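Local coordinates for pyridine nucleotide-disulfide oxidoreductase-like protein (Myceliophthora thermophila, PDB 5MQ6), which uses FAD and NADPH to insert one oxygen atom next to a ketone carbonyl, giving esters or lactones, with particular activity on polycyclic ketones, at residues A[135-140]-A[311-316]. Numbering follows the deposited sequence.
With FAD (flavin-adenine dinucleotide), chain B.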
loop_
_atom_site.group_PDB
_atom_site.type_symbol
_atom_site.label_atom_id
_atom_site.label_comp_id
_atom_site.label_asym_id
_atom_site.label_seq_id
_atom_site.Cartn_x
_atom_site.Cartn_y
_atom_site.Cartn_z
ATOM N N GLU A 135 -7.646 0.253 -12.785
ATOM C CA GLU A 135 -8.041 -0.690 -13.858
ATOM C C GLU A 135 -7.340 -2.064 -13.752
ATOM O O GLU A 135 -6.109 -2.143 -13.754
ATOM C CB GLU A 135 -7.709 -0.087 -15.224
ATOM C CG GLU A 135 -8.219 -0.849 -16.458
ATOM C CD GLU A 135 -7.584 -0.410 -17.711
ATOM O OE1 GLU A 135 -6.337 -0.672 -17.812
ATOM O OE2 GLU A 135 -8.332 0.156 -18.622
ATOM N N SER A 136 -8.141 -3.120 -13.804
ATOM C CA SER A 136 -7.688 -4.505 -13.806
ATOM C C SER A 136 -6.596 -4.798 -14.831
ATOM O O SER A 136 -5.587 -5.510 -14.501
ATOM C CB SER A 136 -8.904 -5.416 -13.974
ATOM O OG SER A 136 -9.295 -5.403 -15.307
ATOM N N TYR A 137 -6.758 -4.276 -16.059
ATOM C CA TYR A 137 -5.811 -4.542 -17.155
ATOM C C TYR A 137 -4.429 -3.919 -16.878
ATOM O O TYR A 137 -3.422 -4.361 -17.397
ATOM C CB TYR A 137 -6.347 -4.134 -18.592
ATOM C CG TYR A 137 -7.891 -4.318 -18.772
ATOM C CD1 TYR A 137 -8.488 -5.568 -18.577
ATOM C CD2 TYR A 137 -8.708 -3.243 -19.039
ATOM C CE1 TYR A 137 -9.869 -5.737 -18.633
ATOM C CE2 TYR A 137 -10.067 -3.374 -19.109
ATOM C CZ TYR A 137 -10.660 -4.623 -18.942
ATOM O OH TYR A 137 -12.018 -4.763 -19.020
ATOM N N SER A 138 -4.410 -2.884 -16.061
ATOM C CA SER A 138 -3.193 -2.184 -15.668
ATOM C C SER A 138 -2.595 -2.710 -14.385
ATOM O O SER A 138 -1.380 -2.658 -14.211
ATOM C CB SER A 138 -3.515 -0.675 -15.590
ATOM O OG SER A 138 -3.704 -0.204 -16.976
ATOM N N TYR A 139 -3.446 -3.255 -13.514
ATOM C CA TYR A 139 -3.078 -3.634 -12.160
ATOM C C TYR A 139 -2.689 -5.100 -12.008
ATOM O O TYR A 139 -1.662 -5.401 -11.418
ATOM C CB TYR A 139 -4.189 -3.295 -11.183
ATOM C CG TYR A 139 -3.819 -3.710 -9.786
ATOM C CD1 TYR A 139 -2.883 -2.998 -9.065
ATOM C CD2 TYR A 139 -4.447 -4.776 -9.185
ATOM C CE1 TYR A 139 -2.532 -3.394 -7.763
ATOM C CE2 TYR A 139 -4.124 -5.207 -7.928
ATOM C CZ TYR A 139 -3.142 -4.531 -7.211
ATOM O OH TYR A 139 -2.832 -4.967 -5.943
ATOM N N MET A 140 -3.509 -6.020 -12.525
ATOM C CA MET A 140 -3.228 -7.450 -12.342
ATOM C C MET A 140 -1.886 -7.809 -13.017
ATOM O O MET A 140 -1.661 -7.504 -14.161
ATOM C CB MET A 140 -4.368 -8.291 -12.832
ATOM C CG MET A 140 -5.703 -7.859 -12.176
ATOM S SD MET A 140 -7.118 -8.851 -12.703
ATOM C CE MET A 140 -6.778 -10.449 -11.951
ATOM N N ARG A 311 -17.605 -1.570 -15.712
ATOM C CA ARG A 311 -17.961 -1.990 -17.036
ATOM C C ARG A 311 -17.436 -3.462 -17.178
ATOM O O ARG A 311 -16.319 -3.802 -16.709
ATOM C CB ARG A 311 -17.162 -1.075 -17.979
ATOM C CG ARG A 311 -17.735 -0.702 -19.297
ATOM C CD ARG A 311 -16.747 0.078 -20.216
ATOM N NE ARG A 311 -15.456 -0.584 -20.294
ATOM C CZ ARG A 311 -15.166 -1.730 -20.945
ATOM N NH1 ARG A 311 -16.079 -2.332 -21.720
ATOM N NH2 ARG A 311 -13.926 -2.281 -20.843
ATOM N N PRO A 312 -18.213 -4.348 -17.819
ATOM C CA PRO A 312 -17.685 -5.685 -18.163
ATOM C C PRO A 312 -16.616 -5.593 -19.260
ATOM O O PRO A 312 -16.605 -4.652 -20.008
ATOM C CB PRO A 312 -18.941 -6.441 -18.647
ATOM C CG PRO A 312 -19.856 -5.324 -19.103
ATOM C CD PRO A 312 -19.666 -4.263 -18.070
ATOM N N THR A 313 -15.675 -6.513 -19.322
ATOM C CA THR A 313 -14.659 -6.495 -20.380
ATOM C C THR A 313 -15.378 -6.830 -21.712
ATOM O O THR A 313 -16.185 -7.737 -21.729
ATOM C CB THR A 313 -13.530 -7.580 -20.141
ATOM O OG1 THR A 313 -12.836 -7.278 -18.945
ATOM C CG2 THR A 313 -12.537 -7.612 -21.240
ATOM N N ASP A 314 -15.037 -6.122 -22.780
ATOM C CA ASP A 314 -15.553 -6.387 -24.129
ATOM C C ASP A 314 -14.546 -7.130 -24.974
ATOM O O ASP A 314 -13.460 -6.600 -25.224
ATOM C CB ASP A 314 -15.888 -5.093 -24.889
ATOM C CG ASP A 314 -16.252 -5.384 -26.345
ATOM O OD1 ASP A 314 -17.189 -6.156 -26.559
ATOM O OD2 ASP A 314 -15.564 -4.924 -27.276
ATOM N N PRO A 315 -14.925 -8.289 -25.517
ATOM C CA PRO A 315 -13.912 -9.150 -26.164
ATOM C C PRO A 315 -13.340 -8.570 -27.410
ATOM O O PRO A 315 -12.225 -8.954 -27.782
ATOM C CB PRO A 315 -14.680 -10.419 -26.516
ATOM C CG PRO A 315 -15.948 -10.351 -25.713
ATOM C CD PRO A 315 -16.261 -8.895 -25.610
ATOM N N VAL A 316 -14.078 -7.646 -28.044
ATOM C CA VAL A 316 -13.534 -6.934 -29.222
ATOM C C VAL A 316 -12.570 -5.828 -28.781
ATOM O O VAL A 316 -11.520 -5.579 -29.408
ATOM C CB VAL A 316 -14.609 -6.449 -30.284
ATOM C CG1 VAL A 316 -16.070 -6.839 -29.929
ATOM C CG2 VAL A 316 -14.455 -4.960 -30.636
HETATM P PA FAD B . 1.173 -7.263 0.227
HETATM O O1A FAD B . 0.878 -6.409 1.416
HETATM O O2A FAD B . 0.095 -7.584 -0.792
HETATM O O5B FAD B . 1.752 -8.663 0.758
HETATM C C5B FAD B . 2.752 -8.680 1.721
HETATM C C4B FAD B . 2.510 -9.858 2.641
HETATM O O4B FAD B . 3.676 -9.973 3.479
HETATM C C3B FAD B . 1.308 -9.746 3.574
HETATM O O3B FAD B . 0.600 -10.958 3.591
HETATM C C2B FAD B . 1.922 -9.482 4.921
HETATM O O2B FAD B . 1.134 -9.964 5.982
HETATM C C1B FAD B . 3.240 -10.215 4.790
HETATM N N9A FAD B . 4.226 -9.776 5.747
HETATM C C8A FAD B . 4.628 -8.492 5.972
HETATM N N7A FAD B . 5.520 -8.508 6.958
HETATM C C5A FAD B . 5.703 -9.762 7.404
HETATM C C6A FAD B . 6.562 -10.393 8.421
HETATM N N6A FAD B . 7.384 -9.758 9.231
HETATM N N1A FAD B . 6.468 -11.697 8.455
HETATM C C2A FAD B . 5.624 -12.412 7.675
HETATM N N3A FAD B . 4.814 -11.956 6.747
HETATM C C4A FAD B . 4.822 -10.594 6.606
HETATM N N1 FAD B . -2.811 -0.755 -4.795
HETATM C C2 FAD B . -2.991 -0.461 -6.124
HETATM O O2 FAD B . -2.042 -0.122 -6.821
HETATM N N3 FAD B . -4.207 -0.539 -6.682
HETATM C C4 FAD B . -5.265 -0.903 -5.940
HETATM O O4 FAD B . -6.347 -0.963 -6.508
HETATM C C4X FAD B . -5.182 -1.239 -4.508
HETATM N N5 FAD B . -6.244 -1.592 -3.709
HETATM C C5X FAD B . -6.004 -1.870 -2.404
HETATM C C6 FAD B . -7.122 -2.242 -1.510
HETATM C C7 FAD B . -6.759 -2.521 -0.107
HETATM C C7M FAD B . -7.820 -2.917 0.895
HETATM C C8 FAD B . -5.362 -2.414 0.405
HETATM C C8M FAD B . -4.973 -2.707 1.853
HETATM C C9 FAD B . -4.346 -2.053 -0.458
HETATM C C9A FAD B . -4.616 -1.779 -1.829
HETATM N N10 FAD B . -3.544 -1.392 -2.651
HETATM C C10 FAD B . -3.811 -1.144 -4.000
HETATM C "C1'" FAD B . -2.143 -1.351 -2.174
HETATM C "C2'" FAD B . -1.645 -2.857 -2.176
HETATM O "O2'" FAD B . -1.087 -3.164 -0.891
HETATM C "C3'" FAD B . -0.640 -3.212 -3.326
HETATM O "O3'" FAD B . -1.265 -2.963 -4.587
HETATM C "C4'" FAD B . -0.187 -4.687 -3.445
HETATM O "O4'" FAD B . -1.265 -5.703 -3.235
HETATM C "C5'" FAD B . 1.004 -4.947 -2.500
HETATM O "O5'" FAD B . 1.637 -6.188 -2.943
HETATM P P FAD B . 2.867 -6.637 -1.989
HETATM O O1P FAD B . 3.070 -8.164 -2.308
HETATM O O2P FAD B . 3.963 -5.578 -2.178
HETATM O O3P FAD B . 2.345 -6.396 -0.446
#
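Tyr137 and Thr313 mark the nearest backbone approach of the two segments, yet their CA atoms remain 9.6 Å apart, so side chains must span the gap between the short helix 136-139 and the extended chain leading into helix 315-322. The side chains of Tyr137 and Thr313 approach from opposite directions. Tyr137 OH donates a hydrogen bond of 2.6 Å to Thr313 OG1, which lies at the edge of the phenol ring and in its plane. With CB directed at the other segment and OG1 anti to the carbonyl carbon (chi1 -63°), Thr313 turns its oxygen to the phenol, while its methyl CG2 sits 3.6 Å from Tyr137 OH. The same OG1 is also hydrogen-bonded to Pro150 O, which fits a hydroxyl accepting from the phenol while donating to a carbonyl. Arg311 NH2 comes to 3.6 Å from Tyr137 OH, obliquely to the guanidinium plane, while the same NH2 makes a salt bridge to Glu317. One ring face of Tyr137 carries Ser136 OG, 3.3 Å above the plane and offset toward the rim.

Two residues along the helix, Tyr139 projects to the cofactor: its OH is hydrogen-bonded to FAD O3' at 2.9 Å and also to Trp122 NE1, and its CE1 lies 3.4 Å from FAD C2 of the isoalloxazine. The helix thus joins the chain entering helix 315-322 to the flavin-binding site of this Baeyer-Villiger monooxygenase.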